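Local coordinates for protein biphenyl 2,3-Dioxygenase Beta Subunit (Sphingobium yanoikuyae, PDB 2GBW) that probably serves as the small subunit of a ring-hydroxylating dioxygenase that adds molecular oxygen to aromatic rings such as biphenyl, at residues B[6-9]-B[10-14]; B[71-75]-B[76-80]; B[34-37]-B[38-42]. One frame throughout, in Å; residues are numbered along the deposited sequence. Where two conformers were deposited one is given.

Overall arrangement
The three interactions are short-range contacts at helix ends. Interactions 1 and 2 start helices 10-28 and 75-84, each with a side-chain cap. Interaction 3 lies where helix 32-38 ends and strand 40-41 begins. Interaction 1 is partly buried at the periphery of the chain, beside edge strand 6-7 and against other copies of the protein. Interaction 2 follows the opposite edge strand, 71-73, and is rich in acidic groups that face a different protein chain. Interaction 3 is mainly apolar, centred on buried Trp35, Met39 and Val40, and no other chain touches it. Interactions 2 and 3 pack together through Phe75 and Leu36. Interaction 1 stands apart, its centre about 30 Å from that of interaction 2.

Interaction 1. Residues B[6-9]-B[10-14]; sequences IPVT and PDVHY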
ATOM      1  N   ILE B   6       6.374 -42.109   7.358  1.00 54.01           N
ATOM      2  CA  ILE B   6       6.419 -42.660   5.993  1.00 52.02           C
ATOM      3  C   ILE B   6       5.714 -41.777   4.936  1.00 50.20           C
ATOM      4  O   ILE B   6       4.493 -41.697   4.931  1.00 49.77           O
ATOM      5  CB  ILE B   6       5.744 -44.052   5.950  1.00 52.75           C
ATOM      6  CG1 ILE B   6       6.246 -44.968   7.089  1.00 53.65           C
ATOM      7  CG2 ILE B   6       5.947 -44.730   4.580  1.00 52.52           C
ATOM      8  CD1 ILE B   6       7.709 -44.829   7.396  1.00 55.11           C
ATOM      9  N   PRO B   7       6.476 -41.142   4.014  1.00 47.42           N
ATOM     10  CA  PRO B   7       5.793 -40.434   2.939  1.00 45.51           C
ATOM     11  C   PRO B   7       4.971 -41.331   2.066  1.00 43.16           C
ATOM     12  O   PRO B   7       5.273 -42.538   1.914  1.00 41.12           O
ATOM     13  CB  PRO B   7       6.934 -39.834   2.130  1.00 45.78           C
ATOM     14  CG  PRO B   7       8.053 -39.686   3.166  1.00 47.84           C
ATOM     15  CD  PRO B   7       7.936 -41.008   3.875  1.00 48.09           C
ATOM     16  N   VAL B   8       3.946 -40.744   1.463  1.00 41.21           N
ATOM     17  CA  VAL B   8       3.039 -41.525   0.606  1.00 41.31           C
ATOM     18  C   VAL B   8       3.686 -41.882  -0.722  1.00 39.62           C
ATOM     19  O   VAL B   8       4.685 -41.280  -1.149  1.00 39.79           O
ATOM     20  CB  VAL B   8       1.712 -40.791   0.347  1.00 40.30           C
ATOM     21  CG1 VAL B   8       0.964 -40.581   1.678  1.00 40.56           C
ATOM     22  CG2 VAL B   8       1.981 -39.479  -0.394  1.00 41.26           C
ATOM     23  N   THR B   9       3.133 -42.893  -1.370  1.00 40.10           N
ATOM     24  CA  THR B   9       3.581 -43.228  -2.708  1.00 39.24           C
ATOM     25  C   THR B   9       3.173 -42.092  -3.663  1.00 37.18           C
ATOM     26  O   THR B   9       2.251 -41.299  -3.358  1.00 38.76           O
ATOM     27  CB  THR B   9       2.972 -44.521  -3.228  1.00 39.42           C
ATOM     28  OG1 THR B   9       1.595 -44.277  -3.572  1.00 40.87           O
ATOM     29  CG2 THR B   9       3.122 -45.665  -2.182  1.00 38.99           C
ATOM     30  N   PRO B  10       3.857 -41.985  -4.819  1.00 36.03           N
ATOM     31  CA  PRO B  10       3.467 -40.991  -5.828  1.00 37.37           C
ATOM     32  C   PRO B  10       1.994 -41.084  -6.273  1.00 37.26           C
ATOM     33  O   PRO B  10       1.354 -40.032  -6.453  1.00 39.14           O
ATOM     34  CB  PRO B  10       4.415 -41.296  -7.003  1.00 36.98           C
ATOM     35  CG  PRO B  10       5.652 -41.865  -6.315  1.00 36.00           C
ATOM     36  CD  PRO B  10       5.017 -42.779  -5.281  1.00 35.09           C
ATOM     37  N   ASP B  11       1.470 -42.307  -6.440  1.00 40.00           N
ATOM     38  CA  ASP B  11       0.059 -42.466  -6.834  1.00 39.54           C
ATOM     39  C   ASP B  11      -0.885 -41.924  -5.751  1.00 40.40           C
ATOM     40  O   ASP B  11      -1.873 -41.249  -6.079  1.00 39.35           O
ATOM     41  CB  ASP B  11      -0.267 -43.903  -7.219  1.00 41.12           C
ATOM     42  CG  ASP B  11       0.333 -44.310  -8.557  1.00 39.95           C
ATOM     43  OD1 ASP B  11       0.734 -43.467  -9.391  1.00 40.60           O
ATOM     44  OD2 ASP B  11       0.459 -45.524  -8.791  1.00 43.12           O
ATOM     45  N   VAL B  12      -0.580 -42.177  -4.477  1.00 39.56           N
ATOM     46  CA  VAL B  12      -1.430 -41.659  -3.414  1.00 39.42           C
ATOM     47  C   VAL B  12      -1.251 -40.171  -3.329  1.00 38.78           C
ATOM     48  O   VAL B  12      -2.221 -39.435  -3.163  1.00 41.03           O
ATOM     49  CB  VAL B  12      -1.153 -42.316  -2.056  1.00 39.13           C
ATOM     50  CG1 VAL B  12      -1.897 -41.510  -0.924  1.00 39.31           C
ATOM     51  CG2 VAL B  12      -1.569 -43.781  -2.143  1.00 39.90           C
ATOM     52  N   HIS B  13      -0.007 -39.696  -3.468  1.00 38.57           N
ATOM     53  CA  HIS B  13       0.212 -38.267  -3.571  1.00 37.90           C
ATOM     54  C   HIS B  13      -0.669 -37.568  -4.628  1.00 37.40           C
ATOM     55  O   HIS B  13      -1.263 -36.530  -4.354  1.00 35.85           O
ATOM     56  CB  HIS B  13       1.663 -37.936  -3.914  1.00 38.13           C
ATOM     57  CG  HIS B  13       1.949 -36.469  -3.806  1.00 37.98           C
ATOM     58  ND1 HIS B  13       1.727 -35.570  -4.844  1.00 38.30           N
ATOM     59  CD2 HIS B  13       2.361 -35.725  -2.751  1.00 38.57           C
ATOM     60  CE1 HIS B  13       2.047 -34.351  -4.427  1.00 36.19           C
ATOM     61  NE2 HIS B  13       2.454 -34.430  -3.177  1.00 40.05           N
ATOM     62  N   TYR B  14      -0.702 -38.123  -5.835  1.00 36.60           N
ATOM     63  CA  TYR B  14      -1.519 -37.571  -6.912  1.00 36.86           C
ATOM     64  C   TYR B  14      -2.974 -37.492  -6.480  1.00 36.55           C
ATOM     65  O   TYR B  14      -3.662 -36.468  -6.650  1.00 37.18           O
ATOM     66  CB  TYR B  14      -1.439 -38.442  -8.183  1.00 37.25           C
ATOM     67  CG  TYR B  14      -2.343 -37.844  -9.233  1.00 38.09           C
ATOM     68  CD1 TYR B  14      -1.865 -36.856 -10.094  1.00 41.70           C
ATOM     69  CD2 TYR B  14      -3.697 -38.208  -9.325  1.00 36.98           C
ATOM     70  CE1 TYR B  14      -2.679 -36.284 -11.042  1.00 41.62           C
ATOM     71  CE2 TYR B  14      -4.534 -37.642 -10.287  1.00 40.73           C
ATOM     72  CZ  TYR B  14      -4.020 -36.667 -11.134  1.00 41.56           C
ATOM     73  OH  TYR B  14      -4.799 -36.026 -12.088  1.00 40.50           O
TER
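Pro10 and Thr9 form the capped start of helix 10-28, a helix N-cap in the NTF2-like fold of this subunit. Thr9 is the N-cap residue, and Pro10 takes the first helical position, where no backbone N-H is needed for helix bonding. Pro10 follows the cap directly and packs on Tyr14 of a second subunit, another copy of this protein. Asp11 comes next, its CB 4.1 Å from Thr9 OG1.

Val12 makes the capping bond. Its N donates to Thr9 OG1 over 3.2 Å, at an N-H...O angle of 165°. Thr9 can accept because its chi1 of 74° sets OG1 between its own backbone N and carbonyl carbon, facing the turn. Val12 CG2 lies beside the same hydroxyl, 3.5 Å from Thr9 OG1. Its other branch serves the apolar side of the cap: Val12 CG1 rests 3.9 Å from Val8 CB. The two valines cross at about a right angle.

His13 closes the first full helical turn. His13 N donates to Thr9 O at 2.8 Å, with a nearly straight angle of 171°. Thr9 thus holds the helix start with both its carbonyl and its hydroxyl. Val8 CG2 packs 3.7 Å from His13 N and also sits at the edge of the imidazole, near its plane. His13 NE2 is hydrogen-bonded to Val106 O of strand 98-112, and the same ring meets Tyr14 of the second subunit edge-to-face. Tyr14 of this chain meets His13 of a third subunit in the same way. The backbone of Tyr14 continues the helix, Tyr14 N donating to Pro10 O at 2.9 Å.

Interaction 2. Residues B[71-75]-B[76-80]; sequences YNDDF and GELKQ
Asn72 meets Glu77 through a water where strand 71-73 gives way to helix 75-84, a start closed by a capping box of Asp74 and Glu77. The water donates to Asn72 O at 2.7 Å. It also donates to Glu77 OE1 at 2.6 Å. Asn72 OD1 is hydrogen-bonded to His45 NE2, and His45 is a zinc ligand in a crystal structure of this protein.

Asp73 crosses the base of the glutamate at a slant, its CB 3.8 Å from Glu77 CB. Its carboxylate is used elsewhere. Asp73 OD2 forms a salt bridge with Arg81, one turn further along the helix, while Asp73 OD1, Asp74 OD2 and Glu77 OE2 each form one with a basic side chain of a different protein chain, probably the alpha subunit.

Asp74 is the N-cap. Its N donates to Glu77 OE1 at 2.8 Å and 169°, reaching the anti side of that oxygen from somewhat above the carboxylate plane. The return bond runs from Glu77 N to Asp74 OD1, 3.1 Å long. A chi1 of 70° tucks the Asp74 carboxylate in toward the first turn and makes this bond possible. The two carboxylates are stacked, their planes 23° apart. This brings together two acceptors, Asp74 OD1 and Glu77 OE1, at 3.1 Å. The helix start and the N-H donors would be expected to ease the repulsion, as would the salt bridges. Asp74 O also accepts from Leu78 N at 2.9 Å, and more weakly from Glu77 N.

Phe75 begins the helix proper. Its ring leaves the turn to pack on Leu36 and Ile44, while its carbonyl continues the helical bonding: Phe75 O accepts from Lys79 N at 2.9 Å.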
ATOM      1  N   TYR B  71     -11.582 -20.188  14.407  1.00 38.68           N
ATOM      2  CA  TYR B  71     -12.476 -21.320  14.186  1.00 39.06           C
ATOM      3  C   TYR B  71     -12.181 -22.439  15.197  1.00 40.32           C
ATOM      4  O   TYR B  71     -11.030 -22.750  15.495  1.00 38.06           O
ATOM      5  CB  TYR B  71     -12.300 -21.910  12.773  1.00 40.09           C
ATOM      6  CG  TYR B  71     -12.747 -21.078  11.598  1.00 39.55           C
ATOM      7  CD1 TYR B  71     -11.979 -20.011  11.104  1.00 40.49           C
ATOM      8  CD2 TYR B  71     -13.954 -21.341  10.961  1.00 41.56           C
ATOM      9  CE1 TYR B  71     -12.437 -19.251  10.015  1.00 37.82           C
ATOM     10  CE2 TYR B  71     -14.380 -20.612   9.873  1.00 42.54           C
ATOM     11  CZ  TYR B  71     -13.606 -19.562   9.397  1.00 42.16           C
ATOM     12  OH  TYR B  71     -14.066 -18.851   8.305  1.00 42.84           O
ATOM     13  N   ASN B  72     -13.239 -23.029  15.726  1.00 39.54           N
ATOM     14  CA  ASN B  72     -13.148 -24.146  16.633  1.00 40.59           C
ATOM     15  C   ASN B  72     -14.464 -24.919  16.588  1.00 41.55           C
ATOM     16  O   ASN B  72     -15.269 -24.875  17.520  1.00 42.90           O
ATOM     17  CB  ASN B  72     -12.833 -23.625  18.031  1.00 41.12           C
ATOM     18  CG  ASN B  72     -12.147 -24.626  18.886  1.00 42.29           C
ATOM     19  OD1 ASN B  72     -12.051 -25.822  18.554  1.00 42.66           O
ATOM     20  ND2 ASN B  72     -11.703 -24.158  20.050  1.00 45.48           N
ATOM     21  N   ASP B  73     -14.644 -25.681  15.513  1.00 40.90           N
ATOM     22  CA  ASP B  73     -15.960 -26.153  15.105  1.00 39.96           C
ATOM     23  C   ASP B  73     -16.009 -27.642  14.929  1.00 39.67           C
ATOM     24  O   ASP B  73     -15.012 -28.253  14.470  1.00 38.43           O
ATOM     25  CB  ASP B  73     -16.344 -25.535  13.755  1.00 38.34           C
ATOM     26  CG  ASP B  73     -16.532 -24.008  13.818  1.00 42.84           C
ATOM     27  OD1 ASP B  73     -16.803 -23.470  14.904  1.00 41.45           O
ATOM     28  OD2 ASP B  73     -16.359 -23.364  12.761  1.00 43.42           O
ATOM     29  N   ASP B  74     -17.177 -28.198  15.280  1.00 39.69           N
ATOM     30  CA  ASP B  74     -17.582 -29.549  14.900  1.00 40.05           C
ATOM     31  C   ASP B  74     -18.466 -29.489  13.634  1.00 39.47           C
ATOM     32  O   ASP B  74     -18.680 -28.429  13.078  1.00 40.42           O
ATOM     33  CB  ASP B  74     -18.244 -30.265  16.097  1.00 39.89           C
ATOM     34  CG  ASP B  74     -19.614 -29.701  16.481  1.00 41.37           C
ATOM     35  OD1 ASP B  74     -20.186 -28.934  15.688  1.00 43.47           O
ATOM     36  OD2 ASP B  74     -20.103 -29.999  17.620  1.00 42.99           O
ATOM     37  N   PHE B  75     -18.962 -30.641  13.172  1.00 40.30           N
ATOM     38  CA  PHE B  75     -19.682 -30.682  11.904  1.00 39.79           C
ATOM     39  C   PHE B  75     -20.914 -29.802  11.892  1.00 39.47           C
ATOM     40  O   PHE B  75     -21.146 -29.095  10.936  1.00 39.69           O
ATOM     41  CB  PHE B  75     -20.130 -32.129  11.592  1.00 40.41           C
ATOM     42  CG  PHE B  75     -20.669 -32.302  10.229  1.00 41.84           C
ATOM     43  CD1 PHE B  75     -19.814 -32.498   9.166  1.00 42.35           C
ATOM     44  CD2 PHE B  75     -22.036 -32.360  10.006  1.00 45.05           C
ATOM     45  CE1 PHE B  75     -20.287 -32.709   7.880  1.00 43.13           C
ATOM     46  CE2 PHE B  75     -22.523 -32.576   8.698  1.00 45.77           C
ATOM     47  CZ  PHE B  75     -21.635 -32.728   7.641  1.00 42.82           C
ATOM     48  N   GLY B  76     -21.718 -29.879  12.934  1.00 40.17           N
ATOM     49  CA  GLY B  76     -22.915 -29.020  13.054  1.00 40.66           C
ATOM     50  C   GLY B  76     -22.644 -27.519  12.996  1.00 41.07           C
ATOM     51  O   GLY B  76     -23.456 -26.711  12.502  1.00 41.46           O
ATOM     52  N   GLU B  77     -21.506 -27.135  13.553  1.00 42.47           N
ATOM     53  CA  GLU B  77     -21.081 -25.747  13.566  1.00 42.15           C
ATOM     54  C   GLU B  77     -20.546 -25.335  12.190  1.00 42.31           C
ATOM     55  O   GLU B  77     -20.789 -24.246  11.739  1.00 41.59           O
ATOM     56  CB  GLU B  77     -20.059 -25.551  14.680  1.00 42.71           C
ATOM     57  CG  GLU B  77     -20.736 -25.631  16.044  1.00 45.05           C
ATOM     58  CD  GLU B  77     -19.836 -26.058  17.192  1.00 45.46           C
ATOM     59  OE1 GLU B  77     -18.691 -26.468  16.934  1.00 46.17           O
ATOM     60  OE2 GLU B  77     -20.297 -25.958  18.371  1.00 47.24           O
ATOM     61  N   LEU B  78     -19.847 -26.238  11.496  1.00 41.15           N
ATOM     62  CA  LEU B  78     -19.515 -26.005  10.108  1.00 41.67           C
ATOM     63  C   LEU B  78     -20.775 -25.869   9.221  1.00 41.35           C
ATOM     64  O   LEU B  78     -20.825 -25.023   8.341  1.00 40.45           O
ATOM     65  CB  LEU B  78     -18.607 -27.138   9.592  1.00 42.00           C
ATOM     66  CG  LEU B  78     -17.348 -26.803   8.842  1.00 45.37           C
ATOM     67  CD1 LEU B  78     -16.546 -25.566   9.450  1.00 40.71           C
ATOM     68  CD2 LEU B  78     -16.501 -28.088   8.716  1.00 41.54           C
ATOM     69  N   LYS B  79     -21.773 -26.737   9.429  1.00 42.31           N
ATOM     70  CA  LYS B  79     -23.019 -26.673   8.676  1.00 42.74           C
ATOM     71  C   LYS B  79     -23.645 -25.302   8.835  1.00 43.31           C
ATOM     72  O   LYS B  79     -24.120 -24.706   7.869  1.00 42.92           O
ATOM     73  CB  LYS B  79     -23.993 -27.744   9.196  1.00 43.75           C
ATOM     74  CG  LYS B  79     -25.197 -28.009   8.302  1.00 44.26           C
ATOM     75  CD  LYS B  79     -25.822 -29.370   8.664  1.00 45.74           C
ATOM     76  CE  LYS B  79     -26.198 -30.186   7.459  1.00 51.09           C
ATOM     77  NZ  LYS B  79     -27.478 -29.747   6.840  1.00 54.91           N
ATOM     78  N   GLN B  80     -23.630 -24.816  10.072  1.00 43.70           N
ATOM     79  CA  GLN B  80     -24.177 -23.493  10.413  1.00 44.16           C
ATOM     80  C   GLN B  80     -23.426 -22.414   9.658  1.00 43.33           C
ATOM     81  O   GLN B  80     -24.031 -21.553   9.050  1.00 43.05           O
ATOM     82  CB  GLN B  80     -24.100 -23.288  11.940  1.00 44.04           C
ATOM     83  CG  GLN B  80     -24.632 -21.991  12.472  1.00 47.22           C
ATOM     84  CD  GLN B  80     -23.969 -21.609  13.813  1.00 47.87           C
ATOM     85  OE1 GLN B  80     -23.507 -20.504  13.960  1.00 56.00           O
ATOM     86  NE2 GLN B  80     -23.845 -22.572  14.742  1.00 52.36           N
TER
HETATM   87  O   HOH W   1     -16.857 -26.752  18.689  1.00 44.85           O

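Interaction 3. Residues B[34-37]-B[38-42]; sequences EWLQ and GMVAE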
ATOM      1  N   GLU B  34     -22.092 -29.312  -1.099  1.00 41.85           N
ATOM      2  CA  GLU B  34     -21.422 -30.423  -1.733  1.00 42.63           C
ATOM      3  C   GLU B  34     -20.071 -30.721  -1.082  1.00 41.38           C
ATOM      4  O   GLU B  34     -19.706 -31.870  -0.898  1.00 41.41           O
ATOM      5  CB  GLU B  34     -21.274 -30.119  -3.216  1.00 43.42           C
ATOM      6  CG  GLU B  34     -22.604 -30.092  -3.953  1.00 46.63           C
ATOM      7  CD  GLU B  34     -23.193 -28.697  -4.174  1.00 50.11           C
ATOM      8  OE1 GLU B  34     -23.064 -27.804  -3.304  1.00 43.90           O
ATOM      9  OE2 GLU B  34     -23.816 -28.508  -5.238  1.00 56.61           O
ATOM     10  N   TRP B  35     -19.348 -29.670  -0.712  1.00 40.68           N
ATOM     11  CA  TRP B  35     -18.116 -29.802   0.055  1.00 41.53           C
ATOM     12  C   TRP B  35     -18.343 -30.487   1.393  1.00 42.71           C
ATOM     13  O   TRP B  35     -17.687 -31.466   1.719  1.00 39.27           O
ATOM     14  CB  TRP B  35     -17.471 -28.427   0.264  1.00 40.40           C
ATOM     15  CG  TRP B  35     -16.284 -28.427   1.156  1.00 40.78           C
ATOM     16  CD1 TRP B  35     -15.074 -28.966   0.892  1.00 39.31           C
ATOM     17  CD2 TRP B  35     -16.188 -27.842   2.455  1.00 39.23           C
ATOM     18  NE1 TRP B  35     -14.228 -28.771   1.946  1.00 38.43           N
ATOM     19  CE2 TRP B  35     -14.889 -28.077   2.920  1.00 38.58           C
ATOM     20  CE3 TRP B  35     -17.076 -27.136   3.269  1.00 41.53           C
ATOM     21  CZ2 TRP B  35     -14.452 -27.632   4.158  1.00 38.66           C
ATOM     22  CZ3 TRP B  35     -16.643 -26.700   4.493  1.00 39.06           C
ATOM     23  CH2 TRP B  35     -15.347 -26.947   4.929  1.00 40.83           C
ATOM     24  N   LEU B  36     -19.267 -29.945   2.175  1.00 43.64           N
ATOM     25  CA  LEU B  36     -19.573 -30.515   3.498  1.00 44.53           C
ATOM     26  C   LEU B  36     -19.964 -31.996   3.447  1.00 44.73           C
ATOM     27  O   LEU B  36     -19.551 -32.772   4.312  1.00 45.09           O
ATOM     28  CB  LEU B  36     -20.681 -29.717   4.165  1.00 46.30           C
ATOM     29  CG  LEU B  36     -20.738 -29.694   5.693  1.00 45.46           C
ATOM     30  CD1 LEU B  36     -19.393 -29.259   6.290  1.00 46.95           C
ATOM     31  CD2 LEU B  36     -21.876 -28.801   6.106  1.00 47.24           C
ATOM     32  N   GLN B  37     -20.768 -32.362   2.449  1.00 43.73           N
ATOM     33  CA  GLN B  37     -21.260 -33.744   2.260  1.00 44.52           C
ATOM     34  C   GLN B  37     -20.170 -34.696   1.835  1.00 43.79           C
ATOM     35  O   GLN B  37     -19.928 -35.689   2.504  1.00 45.39           O
ATOM     36  CB  GLN B  37     -22.361 -33.779   1.194  1.00 43.91           C
ATOM     37  CG  GLN B  37     -23.534 -32.901   1.515  1.00 48.93           C
ATOM     38  CD  GLN B  37     -24.799 -33.241   0.725  1.00 49.02           C
ATOM     39  OE1 GLN B  37     -24.979 -34.394   0.243  1.00 56.94           O
ATOM     40  NE2 GLN B  37     -25.702 -32.244   0.600  1.00 55.96           N
ATOM     41  N   GLY B  38     -19.499 -34.350   0.735  1.00 42.83           N
ATOM     42  CA  GLY B  38     -18.544 -35.191   0.074  1.00 41.55           C
ATOM     43  C   GLY B  38     -17.081 -35.103   0.471  1.00 40.90           C
ATOM     44  O   GLY B  38     -16.329 -36.042   0.159  1.00 40.62           O
ATOM     45  N   MET B  39     -16.650 -34.003   1.105  1.00 39.31           N
ATOM     46  CA  MET B  39     -15.233 -33.830   1.415  0.50 39.92           C
ATOM     47  C   MET B  39     -14.908 -33.705   2.907  1.00 39.31           C
ATOM     48  O   MET B  39     -13.743 -33.749   3.278  1.00 39.70           O
ATOM     49  CB  MET B  39     -14.658 -32.657   0.612  0.50 39.63           C
ATOM     50  CG  MET B  39     -14.940 -32.767  -0.895  0.50 40.65           C
ATOM     51  SD  MET B  39     -14.149 -31.563  -2.013  0.50 40.50           S
ATOM     52  CE  MET B  39     -15.236 -30.138  -2.000  0.50 44.00           C
ATOM     53  N   VAL B  40     -15.916 -33.587   3.751  1.00 38.89           N
ATOM     54  CA  VAL B  40     -15.716 -33.376   5.190  1.00 39.18           C
ATOM     55  C   VAL B  40     -16.402 -34.466   5.979  1.00 39.87           C
ATOM     56  O   VAL B  40     -17.560 -34.770   5.734  1.00 41.19           O
ATOM     57  CB  VAL B  40     -16.267 -31.989   5.646  1.00 37.94           C
ATOM     58  CG1 VAL B  40     -16.090 -31.776   7.180  1.00 38.56           C
ATOM     59  CG2 VAL B  40     -15.615 -30.836   4.857  1.00 38.58           C
ATOM     60  N   ALA B  41     -15.648 -35.095   6.879  1.00 39.86           N
ATOM     61  CA  ALA B  41     -16.129 -36.202   7.686  1.00 40.09           C
ATOM     62  C   ALA B  41     -16.987 -35.669   8.815  1.00 39.63           C
ATOM     63  O   ALA B  41     -16.803 -34.549   9.275  1.00 37.26           O
ATOM     64  CB  ALA B  41     -14.937 -36.964   8.270  1.00 39.28           C
ATOM     65  N   GLU B  42     -17.924 -36.485   9.288  1.00 40.79           N
ATOM     66  CA  GLU B  42     -18.830 -36.050  10.345  1.00 42.17           C
ATOM     67  C   GLU B  42     -18.160 -35.860  11.715  1.00 40.78           C
ATOM     68  O   GLU B  42     -18.700 -35.202  12.567  1.00 41.02           O
ATOM     69  CB  GLU B  42     -19.992 -37.034  10.444  1.00 43.10           C
ATOM     70  CG  GLU B  42     -20.978 -36.891   9.276  1.00 46.36           C
ATOM     71  CD  GLU B  42     -22.394 -37.354   9.625  1.00 46.76           C
ATOM     72  OE1 GLU B  42     -22.596 -38.582   9.871  1.00 55.64           O
ATOM     73  OE2 GLU B  42     -23.296 -36.474   9.638  1.00 55.44           O
TER
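Val40 presses a methyl group on the indole of Trp35, a CH-pi contact where helix 32-38 passes into strand 40-41. Val40 CG2 lies over one face of the six-membered ring, 3.6 Å from its centroid and 21° off the normal. The closest pair of these two side chains is Val40 CG2 and Trp35 CE2, 3.4 Å apart. A Val40 chi1 of 179° sets CG2 anti to the carbonyl carbon, and this branch meets the indole. Leu36 adds to this apolar patch, its CD1 4.2 Å from Val40 CB. Helix 75-84 packs against Leu36 and Val40 through Leu78.

Met39 comes to the indole from another direction. Its SD lies at the edge of the five-membered ring, probably a Met-aromatic contact. Met39 was modelled in two conformers, so the contact and its fit remain doubtful. Met39 also packs on His19, a zinc ligand in a crystal structure of this protein.

Further out, Trp35 NE1 is hydrogen-bonded to Glu23 OE2 of helix 10-28. The backbone ends the helix with two bonds: Gly38 N donates to Glu34 O at 3.0 Å, and Met39 N to Trp35 O at 2.8 Å, bent to 149°.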